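Local coordinates for histone fold protein (Methanopyrus kandleri, PDB 1F1E), which is an archaeal DNA-binding histone that carries two histone folds in one chain and, like its relatives, probably compacts DNA, at residues A[36-41]-A[113-118]; A[90-95]-A[103-108]; A[120-125]-A[141-146]. All blocks are in the same frame, centred on the assembly; numbering follows the deposited sequence. Where two conformers were deposited one is given.

Interaction 1: A[36-41]-A[113-118]; sequences PTMAEY and CRATEE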
loop_
_atom_site.group_PDB
_atom_site.type_symbol
_atom_site.label_atom_id
_atom_site.label_comp_id
_atom_site.label_asym_id
_atom_site.label_seq_id
_atom_site.Cartn_x
_atom_site.Cartn_y
_atom_site.Cartn_z
ATOM N N PRO A 36 5.457 -13.870 6.805
ATOM C CA PRO A 36 6.193 -14.324 5.624
ATOM C C PRO A 36 5.572 -13.876 4.324
ATOM O O PRO A 36 6.276 -13.602 3.362
ATOM C CB PRO A 36 6.158 -15.868 5.808
ATOM C CG PRO A 36 5.963 -16.059 7.260
ATOM C CD PRO A 36 5.000 -14.988 7.669
ATOM N N THR A 37 4.254 -13.816 4.224
ATOM C CA THR A 37 3.589 -13.329 3.017
ATOM C C THR A 37 3.880 -11.859 2.781
ATOM O O THR A 37 4.165 -11.451 1.661
ATOM C CB THR A 37 2.066 -13.548 3.179
ATOM O OG1 THR A 37 1.799 -14.944 3.121
ATOM C CG2 THR A 37 1.277 -12.911 2.071
HETATM N N MSE A 38 3.859 -11.059 3.897
HETATM C CA MSE A 38 4.247 -9.659 3.808
HETATM C C MSE A 38 5.690 -9.503 3.383
HETATM O O MSE A 38 5.994 -8.670 2.547
HETATM C CB MSE A 38 3.988 -8.946 5.131
HETATM C CG MSE A 38 4.387 -7.516 5.121
HETATM SE SE MSE A 38 6.107 -7.181 5.579
HETATM C CE MSE A 38 6.164 -7.653 7.289
ATOM N N ALA A 39 6.583 -10.280 3.941
ATOM C CA ALA A 39 7.984 -10.192 3.564
ATOM C C ALA A 39 8.157 -10.472 2.089
ATOM O O ALA A 39 8.943 -9.807 1.391
ATOM C CB ALA A 39 8.845 -11.117 4.410
ATOM N N GLU A 40 7.434 -11.480 1.568
ATOM C CA GLU A 40 7.523 -11.811 0.155
ATOM C C GLU A 40 6.954 -10.705 -0.708
ATOM O O GLU A 40 7.528 -10.372 -1.749
ATOM C CB GLU A 40 6.837 -13.170 -0.057
ATOM C CG GLU A 40 6.848 -13.602 -1.490
ATOM C CD GLU A 40 6.595 -15.074 -1.710
ATOM O OE1 GLU A 40 6.286 -15.762 -0.759
ATOM O OE2 GLU A 40 6.764 -15.480 -2.845
ATOM N N TYR A 41 5.840 -10.146 -0.307
ATOM C CA TYR A 41 5.220 -9.052 -0.983
ATOM C C TYR A 41 6.188 -7.870 -1.098
ATOM O O TYR A 41 6.352 -7.245 -2.120
ATOM C CB TYR A 41 3.921 -8.673 -0.239
ATOM C CG TYR A 41 3.473 -7.269 -0.581
ATOM C CD1 TYR A 41 2.790 -6.903 -1.719
ATOM C CD2 TYR A 41 3.726 -6.257 0.316
ATOM C CE1 TYR A 41 2.428 -5.599 -1.922
ATOM C CE2 TYR A 41 3.375 -4.929 0.129
ATOM C CZ TYR A 41 2.703 -4.621 -1.029
ATOM O OH TYR A 41 2.336 -3.298 -1.239
ATOM N N CYS A 113 10.945 -5.843 9.482
ATOM C CA CYS A 113 10.864 -5.958 10.930
ATOM C C CYS A 113 10.090 -4.783 11.537
ATOM O O CYS A 113 9.239 -5.054 12.395
ATOM C CB CYS A 113 12.257 -6.088 11.510
ATOM S SG CYS A 113 13.098 -7.609 11.054
ATOM N N ARG A 114 10.399 -3.585 11.070
ATOM C CA ARG A 114 9.670 -2.442 11.570
ATOM C C ARG A 114 8.198 -2.567 11.211
ATOM O O ARG A 114 7.315 -2.249 12.007
ATOM C CB ARG A 114 10.218 -1.149 11.029
ATOM C CG ARG A 114 9.429 0.088 11.390
ATOM C CD ARG A 114 9.354 0.355 12.902
ATOM N NE ARG A 114 8.383 1.370 13.123
ATOM C CZ ARG A 114 7.534 1.557 14.115
ATOM N NH1 ARG A 114 7.521 0.730 15.131
ATOM N NH2 ARG A 114 6.702 2.580 14.068
ATOM N N ALA A 115 7.864 -3.074 10.011
ATOM C CA ALA A 115 6.487 -3.247 9.610
ATOM C C ALA A 115 5.784 -4.237 10.525
ATOM O O ALA A 115 4.634 -4.038 10.923
ATOM C CB ALA A 115 6.381 -3.675 8.180
ATOM N N THR A 116 6.488 -5.268 10.942
ATOM C CA THR A 116 5.929 -6.252 11.864
ATOM C C THR A 116 5.690 -5.644 13.268
ATOM O O THR A 116 4.615 -5.854 13.804
ATOM C CB THR A 116 6.870 -7.456 11.930
ATOM O OG1 THR A 116 6.977 -8.062 10.663
ATOM C CG2 THR A 116 6.328 -8.553 12.833
ATOM N N GLU A 117 6.666 -4.895 13.758
ATOM C CA GLU A 117 6.522 -4.192 15.013
ATOM C C GLU A 117 5.372 -3.211 14.965
ATOM O O GLU A 117 4.558 -3.106 15.865
ATOM C CB GLU A 117 7.847 -3.474 15.288
ATOM C CG GLU A 117 7.870 -2.723 16.614
ATOM C CD GLU A 117 9.209 -2.004 16.715
ATOM O OE1 GLU A 117 9.431 -1.001 16.024
ATOM O OE2 GLU A 117 9.987 -2.532 17.515
ATOM N N GLU A 118 5.261 -2.482 13.866
ATOM C CA GLU A 118 4.166 -1.543 13.672
ATOM C C GLU A 118 2.798 -2.227 13.641
ATOM O O GLU A 118 1.801 -1.737 14.190
ATOM C CB GLU A 118 4.374 -0.756 12.405
ATOM C CG GLU A 118 3.565 0.481 12.273
ATOM C CD GLU A 118 4.115 1.163 11.005
ATOM O OE1 GLU A 118 4.607 2.295 11.053
ATOM O OE2 GLU A 118 4.023 0.474 9.969
#
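Met38 of one long histone-fold helix reaches Ala115 and Thr116 of another, so that the two sequence-related halves of the chain meet at its centre, as the central helices of a histone handshake pair do. The contact is narrow: only 93 Å² is buried, and the closest CA atoms, those of Met38 and Thr116, are still 8.9 Å apart. One flexible side chain therefore bridges the space between the backbones. Met38, deposited as selenomethionine, is bent at its second and third torsions (chi2 -88°, chi3 -66°), and these turns carry its terminal methyl across to the other helix. Met38 has two conformers, so the contact holds for one of them; in it CE touches two neighbouring residues. It lies 4.1 Å from CB of Ala115, an apolar touch to a methyl whose bond from the backbone points at helix 25-51. Its second neighbour is the hydroxyl of Thr116, with OG1 3.5 Å from CE. Thr116 is buried, and its hydroxyl has a partner, since OG1 hydrogen-bonds to the carbonyl of Ile112 one turn earlier; the methyl simply packs against it. The other flank of segment 113-118 is polar. Arg114 NH1 bonds to Glu117 OE1 at 2.7 Å, with an N-H...O angle of 150°, reaching the anti side of the carboxylate from somewhat outside its plane. Over one guanidinium face of Arg114 lies CB of Glu118, 4.3 Å above it, while NE binds the carbonyl of Glu73. Helix 7-15 closes in beside the contact, with Ile13 and Phe14 against Thr116 and Ile10 against Pro36. Ile112 of helix 102-129 extends the packing of Met38, and Tyr41, farther along helix 25-51, reaches Val69 and Met71 of the second subunit.

Interaction 2: A[90-95]-A[103-108]; sequences RILKRA and DAVDLY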
loop_
_atom_site.group_PDB
_atom_site.type_symbol
_atom_site.label_atom_id
_atom_site.label_comp_id
_atom_site.label_asym_id
_atom_site.label_seq_id
_atom_site.Cartn_x
_atom_site.Cartn_y
_atom_site.Cartn_z
ATOM N N ARG A 90 17.749 -14.438 0.870
ATOM C CA ARG A 90 17.156 -15.486 0.076
ATOM C C ARG A 90 15.733 -15.134 -0.291
ATOM O O ARG A 90 15.279 -15.462 -1.423
ATOM C CB ARG A 90 17.216 -16.827 0.822
ATOM C CG ARG A 90 16.731 -18.013 0.021
ATOM C CD ARG A 90 17.893 -18.588 -0.796
ATOM N NE ARG A 90 17.429 -19.867 -1.347
ATOM C CZ ARG A 90 17.623 -21.028 -0.780
ATOM N NH1 ARG A 90 18.280 -21.218 0.366
ATOM N NH2 ARG A 90 17.140 -22.104 -1.394
ATOM N N ILE A 91 15.018 -14.438 0.568
ATOM C CA ILE A 91 13.675 -14.003 0.168
ATOM C C ILE A 91 13.801 -13.044 -0.978
ATOM O O ILE A 91 13.065 -13.111 -1.965
ATOM C CB ILE A 91 12.982 -13.388 1.376
ATOM C CG1 ILE A 91 12.774 -14.419 2.499
ATOM C CG2 ILE A 91 11.661 -12.748 0.979
ATOM C CD1 ILE A 91 12.398 -13.760 3.802
ATOM N N LEU A 92 14.771 -12.132 -0.926
ATOM C CA LEU A 92 14.966 -11.202 -2.028
ATOM C C LEU A 92 15.324 -11.966 -3.307
ATOM O O LEU A 92 14.849 -11.625 -4.386
ATOM C CB LEU A 92 16.024 -10.196 -1.616
ATOM C CG LEU A 92 15.611 -9.175 -0.573
ATOM C CD1 LEU A 92 16.838 -8.358 -0.082
ATOM C CD2 LEU A 92 14.551 -8.201 -1.046
ATOM N N LYS A 93 16.213 -12.973 -3.217
ATOM C CA LYS A 93 16.679 -13.780 -4.369
ATOM C C LYS A 93 15.438 -14.439 -4.961
ATOM O O LYS A 93 15.278 -14.408 -6.165
ATOM C CB LYS A 93 17.734 -14.834 -3.982
ATOM N N ARG A 94 14.569 -14.993 -4.131
ATOM C CA ARG A 94 13.338 -15.624 -4.664
ATOM C C ARG A 94 12.405 -14.659 -5.384
ATOM O O ARG A 94 11.689 -15.132 -6.271
ATOM C CB ARG A 94 12.539 -16.271 -3.551
ATOM C CG ARG A 94 11.216 -16.935 -3.911
ATOM C CD ARG A 94 10.639 -17.564 -2.617
ATOM N NE ARG A 94 11.694 -18.157 -1.791
ATOM C CZ ARG A 94 11.936 -18.107 -0.496
ATOM N NH1 ARG A 94 11.124 -17.424 0.298
ATOM N NH2 ARG A 94 12.973 -18.727 0.100
ATOM N N ALA A 95 12.466 -13.409 -4.975
ATOM C CA ALA A 95 11.700 -12.361 -5.617
ATOM C C ALA A 95 12.376 -11.883 -6.908
ATOM O O ALA A 95 11.827 -11.037 -7.595
ATOM C CB ALA A 95 11.490 -11.185 -4.679
ATOM N N ASP A 103 23.768 -2.658 2.281
ATOM C CA ASP A 103 22.864 -1.687 2.839
ATOM C C ASP A 103 21.413 -1.880 2.349
ATOM O O ASP A 103 20.454 -1.629 3.078
ATOM C CB ASP A 103 23.311 -0.239 2.480
ATOM C CG ASP A 103 24.554 0.166 3.231
ATOM O OD1 ASP A 103 24.990 -0.566 4.141
ATOM O OD2 ASP A 103 25.074 1.223 2.827
ATOM N N ALA A 104 21.210 -2.341 1.158
ATOM C CA ALA A 104 19.853 -2.636 0.670
ATOM C C ALA A 104 19.230 -3.783 1.445
ATOM O O ALA A 104 18.089 -3.713 1.824
ATOM C CB ALA A 104 19.882 -2.977 -0.826
ATOM N N VAL A 105 20.041 -4.841 1.602
ATOM C CA VAL A 105 19.569 -5.975 2.415
ATOM C C VAL A 105 19.223 -5.518 3.818
ATOM O O VAL A 105 18.176 -5.905 4.327
ATOM C CB VAL A 105 20.591 -7.105 2.374
ATOM C CG1 VAL A 105 20.163 -8.228 3.297
ATOM C CG2 VAL A 105 20.777 -7.588 0.927
ATOM N N ASP A 106 20.082 -4.715 4.430
ATOM C CA ASP A 106 19.787 -4.284 5.763
ATOM C C ASP A 106 18.528 -3.432 5.806
ATOM O O ASP A 106 17.797 -3.518 6.812
ATOM C CB ASP A 106 20.957 -3.467 6.303
ATOM C CG ASP A 106 22.183 -4.240 6.614
ATOM O OD1 ASP A 106 22.094 -5.482 6.628
ATOM O OD2 ASP A 106 23.217 -3.597 6.911
ATOM N N LEU A 107 18.332 -2.580 4.825
ATOM C CA LEU A 107 17.120 -1.731 4.862
ATOM C C LEU A 107 15.887 -2.556 4.583
ATOM O O LEU A 107 14.847 -2.267 5.207
ATOM C CB LEU A 107 17.289 -0.493 3.985
ATOM C CG LEU A 107 16.113 0.499 4.117
ATOM C CD1 LEU A 107 15.891 0.953 5.533
ATOM C CD2 LEU A 107 16.465 1.659 3.187
ATOM N N TYR A 108 15.954 -3.554 3.721
ATOM C CA TYR A 108 14.817 -4.479 3.564
ATOM C C TYR A 108 14.493 -5.164 4.885
ATOM O O TYR A 108 13.320 -5.267 5.298
ATOM C CB TYR A 108 15.189 -5.489 2.496
ATOM C CG TYR A 108 14.163 -6.605 2.435
ATOM C CD1 TYR A 108 12.895 -6.407 1.927
ATOM C CD2 TYR A 108 14.449 -7.839 2.920
ATOM C CE1 TYR A 108 12.003 -7.455 1.907
ATOM C CE2 TYR A 108 13.577 -8.903 2.922
ATOM C CZ TYR A 108 12.311 -8.684 2.404
ATOM O OH TYR A 108 11.459 -9.718 2.405
#
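Helix 90-94, with Leu92 and Ile91 turned inward, crosses helix 103-108 almost perpendicularly (99°), the axes of the two short segments coming within 11.4 Å. Side chains fill that wide separation. The side chains of Leu92 and Tyr108 run antiparallel alongside each other, which places CD2 of Leu92 over the middle of the ring. Its distance to the Tyr108 centroid is 3.8 Å, only 7° off the ring normal, a well-centred CH-pi contact. The other branch of Leu92 also meets Val105, CD1 lying 4.1 Å from CG2, so the leucine fork spans one turn of the opposing helix. Tyr108 holds its ring anti to the backbone N (chi1 171°), and the phenol end extends to Ile91, whose CG2 lies 3.4 Å from OH. This hydroxyl is bound to the carbonyl of Ala39. All four touching residues are buried. Around them, Val42 and Ala43 of helix 25-51 press on Tyr108, Ala43 also reaches Leu92, Leu63 of helix 60-70 packs against the Tyr108 side chain, and Ile97 adjoins Leu92 in the connection leading past strand 99-100 into helix 102-129.

Interaction 3: A[120-125]-A[141-146]; sequences GEKAAE and EKAITY
Lys122 starts out with CG opposite the backbone N and then bends at its second torsion (chi2 67°), which brings its aliphatic chain alongside Ala143 and its end to the ring of Tyr146; the ring in turn is set with its own CG anti to N. The contact has two parts. Toward the end of the lysine chain, CE of Lys122 is 3.8 Å from CD1 of Tyr146. The same CE is 4.2 Å from the centroid of the Tyr146 ring and 29° off its normal, an off-centre CH-pi approach. Nearer the backbone, CG of Lys122 lies 3.8 Å from CB of Ala143. That methyl also comes within 3.7 Å of the backbone N of Ala123, an intimate fit that small residues permit. The CB atoms of Ala123 and Ala143 are 4.2 Å apart, and their CA atoms only 5.2 Å. These short distances agree with segment axes that approach to 8.4 Å, their N-to-C directions 121° apart. The ammonium group is tied down one turn onward by Glu125, with Lys122 NZ donating to OE1 at 2.8 Å in a salt bridge that meets the carboxylate from above its plane. This bond probably helps to hold the lysine chain bent beside Tyr146. Tyr126 packs on Tyr146 and Lys142, and Leu119 carries the apolar contact of Ala143 inward. Tyr146 also forms backbone hydrogen bonds with the second subunit, and Thr145 of each subunit packs on Tyr146 of the other. A long central helix followed by a strand-containing loop (134-135) and a short helix that packs back on it is characteristic of the histone fold; here two alanines let the helices come close, and the short helix takes part in the dimer interface as well.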
loop_
_atom_site.group_PDB
_atom_site.type_symbol
_atom_site.label_atom_id
_atom_site.label_comp_id
_atom_site.label_asym_id
_atom_site.label_seq_id
_atom_site.Cartn_x
_atom_site.Cartn_y
_atom_site.Cartn_z
ATOM N N GLY A 120 2.201 -4.875 15.366
ATOM C CA GLY A 120 1.966 -5.172 16.758
ATOM C C GLY A 120 1.420 -3.938 17.465
ATOM O O GLY A 120 0.507 -3.961 18.285
ATOM N N GLU A 121 1.955 -2.763 17.150
ATOM C CA GLU A 121 1.412 -1.554 17.756
ATOM C C GLU A 121 -0.046 -1.344 17.401
ATOM O O GLU A 121 -0.885 -0.949 18.222
ATOM C CB GLU A 121 2.185 -0.333 17.290
ATOM C CG GLU A 121 3.616 -0.303 17.720
ATOM C CD GLU A 121 4.436 0.819 17.118
ATOM O OE1 GLU A 121 5.659 0.789 17.312
ATOM O OE2 GLU A 121 3.888 1.809 16.543
ATOM N N LYS A 122 -0.397 -1.545 16.140
ATOM C CA LYS A 122 -1.743 -1.357 15.708
ATOM C C LYS A 122 -2.679 -2.383 16.353
ATOM O O LYS A 122 -3.794 -2.058 16.782
ATOM C CB LYS A 122 -1.813 -1.424 14.165
ATOM C CG LYS A 122 -3.202 -0.974 13.634
ATOM C CD LYS A 122 -3.431 0.497 13.882
ATOM C CE LYS A 122 -4.711 1.081 13.338
ATOM N NZ LYS A 122 -4.672 2.506 13.826
ATOM N N ALA A 123 -2.216 -3.645 16.397
ATOM C CA ALA A 123 -3.025 -4.675 17.059
ATOM C C ALA A 123 -3.252 -4.323 18.537
ATOM O O ALA A 123 -4.335 -4.569 19.058
ATOM C CB ALA A 123 -2.329 -6.027 16.880
ATOM N N ALA A 124 -2.231 -3.783 19.195
ATOM C CA ALA A 124 -2.292 -3.385 20.596
ATOM C C ALA A 124 -3.361 -2.312 20.747
ATOM O O ALA A 124 -4.191 -2.315 21.687
ATOM C CB ALA A 124 -0.949 -2.971 21.137
ATOM N N GLU A 125 -3.399 -1.418 19.776
ATOM C CA GLU A 125 -4.385 -0.358 19.804
ATOM C C GLU A 125 -5.795 -0.923 19.726
ATOM O O GLU A 125 -6.718 -0.477 20.422
ATOM C CB GLU A 125 -4.071 0.634 18.665
ATOM C CG GLU A 125 -5.195 1.628 18.435
ATOM C CD GLU A 125 -4.901 2.592 17.303
ATOM O OE1 GLU A 125 -3.945 2.486 16.516
ATOM O OE2 GLU A 125 -5.735 3.525 17.227
ATOM N N GLU A 141 -5.933 -9.369 12.842
ATOM C CA GLU A 141 -6.635 -9.329 11.582
ATOM C C GLU A 141 -7.049 -7.917 11.176
ATOM O O GLU A 141 -6.846 -7.479 10.037
ATOM C CB GLU A 141 -7.907 -10.209 11.676
ATOM C CG GLU A 141 -7.646 -11.696 11.718
ATOM C CD GLU A 141 -8.810 -12.535 12.177
ATOM O OE1 GLU A 141 -8.622 -13.741 12.313
ATOM O OE2 GLU A 141 -9.917 -11.992 12.454
ATOM N N LYS A 142 -7.552 -7.181 12.152
ATOM C CA LYS A 142 -7.962 -5.799 11.875
ATOM C C LYS A 142 -6.776 -4.900 11.563
ATOM O O LYS A 142 -6.801 -4.052 10.667
ATOM C CB LYS A 142 -8.699 -5.243 13.108
ATOM C CG LYS A 142 -10.122 -5.633 13.407
ATOM C CD LYS A 142 -10.498 -4.957 14.730
ATOM C CE LYS A 142 -11.879 -5.153 15.309
ATOM N NZ LYS A 142 -12.065 -4.316 16.545
ATOM N N ALA A 143 -5.656 -5.151 12.320
ATOM C CA ALA A 143 -4.447 -4.411 12.030
ATOM C C ALA A 143 -3.908 -4.645 10.621
ATOM O O ALA A 143 -3.490 -3.706 9.919
ATOM C CB ALA A 143 -3.376 -4.728 13.066
ATOM N N ILE A 144 -3.957 -5.909 10.167
ATOM C CA ILE A 144 -3.565 -6.246 8.801
ATOM C C ILE A 144 -4.440 -5.557 7.792
ATOM O O ILE A 144 -3.909 -4.961 6.859
ATOM C CB ILE A 144 -3.543 -7.777 8.684
ATOM C CG1 ILE A 144 -2.415 -8.447 9.456
ATOM C CG2 ILE A 144 -3.507 -8.185 7.246
ATOM C CD1 ILE A 144 -2.551 -9.932 9.683
ATOM N N THR A 145 -5.751 -5.696 7.997
ATOM C CA THR A 145 -6.653 -5.183 6.962
ATOM C C THR A 145 -6.522 -3.677 6.851
ATOM O O THR A 145 -6.500 -3.123 5.760
ATOM C CB THR A 145 -8.074 -5.588 7.355
ATOM O OG1 THR A 145 -8.249 -6.963 7.071
ATOM C CG2 THR A 145 -8.992 -4.773 6.494
ATOM N N TYR A 146 -6.431 -3.020 8.005
ATOM C CA TYR A 146 -6.419 -1.574 8.036
ATOM C C TYR A 146 -5.111 -1.135 7.429
ATOM O O TYR A 146 -5.050 -0.354 6.489
ATOM C CB TYR A 146 -6.591 -1.106 9.468
ATOM C CG TYR A 146 -6.733 0.369 9.620
ATOM C CD1 TYR A 146 -5.587 1.176 9.685
ATOM C CD2 TYR A 146 -7.970 1.008 9.741
ATOM C CE1 TYR A 146 -5.662 2.538 9.830
ATOM C CE2 TYR A 146 -8.073 2.367 9.864
ATOM C CZ TYR A 146 -6.916 3.109 9.911
ATOM O OH TYR A 146 -6.993 4.452 10.062
#

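How the interactions relate
Helix 102-129 is shared by all three contacts, meeting in turn helix 85-94 in interaction 2, helix 25-51 in interaction 1 and helix 137-147 in interaction 3. The centre of interaction 1 lies about 1 Å from that of the chain, with the others on opposite sides, their centres about 25 Å apart. A probable hydrogen bond, Tyr108 OH to Ala39 O at 2.7 Å, joins interactions 1 and 2; a salt bridge from Arg114 NH1 to Glu121 OE1, 2.9 Å, joins 1 and 3. Along the chain, interaction 2 falls between the two segments of interaction 1, and interaction 3 follows both. Thus 2 and 3 build one histone fold, while 1 couples it to the preceding one within a single polypeptide.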